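Local atomic coordinates of alkane monooxygenase (Geobacillus thermodenitrificans, PDB entry 3B9O), a protein that is a monooxygenase of the luciferase-like family with a TIM-barrel fold, and binds flavin mononucleotide in a pocket of the barrel. Residues Asn297-Tyr302 and Gln379-Gly384. Sequence-based numbering, arbitrary orientation.
Sequences NSFQKY and QYVSPG
Phe299 reaches from its helix to the loop 379-384 and meets two consecutive side chains, Tyr380 with CD1 and CE1 and Val381 with CZ and CE2, its side chain crossing each at about a right angle. CD1 and CE1 lie against the Tyr380 CB methylene, CD1 coming to 3.7 Å of CB. This CB stands 4.2 Å from the centroid of the Phe299 ring and 30° off its normal, an off-centre CH-pi contact. The two aromatic rings meet obliquely, planes at 37° and centroids 5.7 Å apart; Phe299 CD1 touches CG and CD2 of the tyrosine. Farther out, Phe299 CZ packs 3.7 Å from Val381 CG1, and CE2 lies near the same methyl. That methyl sits between the backbone N and the carbonyl carbon of its own residue (chi1 70°), a rotamer that presents CG1 to the phenylalanine. All three side chains are buried and the contact is wholly apolar; the Tyr380 hydroxyl is hydrogen-bonded to Leu344 O. His25 meets the Phe299 ring edge-to-face. In this TIM barrel the contact joins helix 289-302 to the loop between strand 374-378 and helix 384-399, while Ile284 of strand 276-285, which pairs with strand 374-378, touches both Phe299 and Tyr380.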
loop_
_atom_site.group_PDB
_atom_site.type_symbol
_atom_site.label_atom_id
_atom_site.label_comp_id
_atom_site.label_asym_id
_atom_site.label_seq_id
_atom_site.Cartn_x
_atom_site.Cartn_y
_atom_site.Cartn_z
ATOM N N ASN A 297 20.157 6.066 -17.750
ATOM C CA ASN A 297 20.109 6.239 -19.199
ATOM C C ASN A 297 19.562 4.954 -19.877
ATOM O O ASN A 297 18.832 5.024 -20.882
ATOM C CB ASN A 297 21.497 6.661 -19.741
ATOM C CG ASN A 297 21.815 8.032 -19.398
ATOM N N SER A 298 19.891 3.798 -19.299
ATOM C CA SER A 298 19.365 2.498 -19.746
ATOM C C SER A 298 17.857 2.364 -19.582
ATOM O O SER A 298 17.164 1.902 -20.509
ATOM C CB SER A 298 20.071 1.359 -19.010
ATOM O OG SER A 298 19.716 0.107 -19.581
ATOM N N PHE A 299 17.338 2.787 -18.424
ATOM C CA PHE A 299 15.899 2.702 -18.140
ATOM C C PHE A 299 15.122 3.681 -18.985
ATOM O O PHE A 299 14.007 3.404 -19.395
ATOM C CB PHE A 299 15.573 2.965 -16.663
ATOM C CG PHE A 299 16.244 2.018 -15.689
ATOM C CD1 PHE A 299 16.466 2.416 -14.382
ATOM C CD2 PHE A 299 16.658 0.746 -16.076
ATOM C CE1 PHE A 299 17.071 1.559 -13.469
ATOM C CE2 PHE A 299 17.271 -0.116 -15.171
ATOM C CZ PHE A 299 17.473 0.289 -13.858
ATOM N N GLN A 300 15.725 4.838 -19.245
ATOM C CA GLN A 300 15.074 5.872 -20.026
ATOM C C GLN A 300 14.755 5.382 -21.425
ATOM O O GLN A 300 13.661 5.659 -21.919
ATOM C CB GLN A 300 15.908 7.160 -20.042
ATOM C CG GLN A 300 15.308 8.309 -20.844
ATOM C CD GLN A 300 13.898 8.691 -20.399
ATOM O OE1 GLN A 300 13.681 9.083 -19.252
ATOM N NE2 GLN A 300 12.930 8.590 -21.322
ATOM N N LYS A 301 15.685 4.639 -22.037
ATOM C CA LYS A 301 15.501 3.991 -23.358
ATOM C C LYS A 301 14.207 3.144 -23.459
ATOM O O LYS A 301 13.528 3.126 -24.499
ATOM C CB LYS A 301 16.737 3.131 -23.649
ATOM C CG LYS A 301 16.624 2.153 -24.798
ATOM C CD LYS A 301 17.886 1.270 -24.903
ATOM C CE LYS A 301 17.767 0.227 -26.026
ATOM N NZ LYS A 301 19.113 -0.413 -26.269
ATOM N N TYR A 302 13.860 2.459 -22.366
ATOM C CA TYR A 302 12.663 1.585 -22.291
ATOM C C TYR A 302 11.380 2.234 -21.788
ATOM O O TYR A 302 10.329 1.599 -21.845
ATOM C CB TYR A 302 12.956 0.340 -21.423
ATOM C CG TYR A 302 14.019 -0.524 -22.020
ATOM C CD1 TYR A 302 15.354 -0.342 -21.675
ATOM C CD2 TYR A 302 13.705 -1.500 -22.975
ATOM C CE1 TYR A 302 16.350 -1.124 -22.241
ATOM C CE2 TYR A 302 14.718 -2.282 -23.576
ATOM C CZ TYR A 302 16.018 -2.093 -23.184
ATOM O OH TYR A 302 17.016 -2.857 -23.714
ATOM N N GLN A 379 9.841 0.421 -7.963
ATOM C CA GLN A 379 10.785 -0.284 -8.837
ATOM C C GLN A 379 10.821 0.256 -10.272
ATOM O O GLN A 379 9.788 0.553 -10.842
ATOM C CB GLN A 379 10.419 -1.765 -8.899
ATOM C CG GLN A 379 10.413 -2.467 -7.528
ATOM C CD GLN A 379 9.944 -3.905 -7.667
ATOM O OE1 GLN A 379 8.795 -4.222 -7.354
ATOM N NE2 GLN A 379 10.803 -4.765 -8.165
ATOM N N TYR A 380 12.018 0.351 -10.836
ATOM C CA TYR A 380 12.181 0.513 -12.273
ATOM C C TYR A 380 12.475 -0.836 -12.925
ATOM O O TYR A 380 12.080 -1.071 -14.064
ATOM C CB TYR A 380 13.344 1.448 -12.605
ATOM C CG TYR A 380 13.093 2.906 -12.345
ATOM C CD1 TYR A 380 12.049 3.587 -12.967
ATOM C CD2 TYR A 380 13.950 3.632 -11.525
ATOM C CE1 TYR A 380 11.826 4.971 -12.739
ATOM C CE2 TYR A 380 13.747 5.007 -11.295
ATOM C CZ TYR A 380 12.680 5.663 -11.916
ATOM O OH TYR A 380 12.459 7.010 -11.681
ATOM N N VAL A 381 13.212 -1.694 -12.212
ATOM C CA VAL A 381 13.502 -3.034 -12.713
ATOM C C VAL A 381 13.435 -4.019 -11.553
ATOM O O VAL A 381 13.777 -3.671 -10.415
ATOM C CB VAL A 381 14.884 -3.059 -13.531
ATOM C CG1 VAL A 381 16.077 -2.864 -12.617
ATOM C CG2 VAL A 381 15.039 -4.319 -14.293
ATOM N N SER A 382 12.935 -5.220 -11.832
ATOM C CA SER A 382 12.903 -6.318 -10.862
ATOM C C SER A 382 13.909 -7.423 -11.223
ATOM O O SER A 382 13.859 -7.971 -12.309
ATOM C CB SER A 382 11.502 -6.919 -10.816
ATOM O OG SER A 382 10.552 -5.900 -10.530
ATOM N N PRO A 383 14.748 -7.838 -10.263
ATOM C CA PRO A 383 14.886 -7.343 -8.897
ATOM C C PRO A 383 15.965 -6.270 -8.701
ATOM O O PRO A 383 16.278 -5.954 -7.560
ATOM C CB PRO A 383 15.304 -8.617 -8.136
ATOM C CG PRO A 383 16.199 -9.304 -9.129
ATOM C CD PRO A 383 15.566 -9.041 -10.488
ATOM N N GLY A 384 16.505 -5.724 -9.794
ATOM C CA GLY A 384 17.616 -4.791 -9.741
ATOM C C GLY A 384 17.400 -3.600 -8.804
ATOM O O GLY A 384 18.287 -3.271 -8.003
#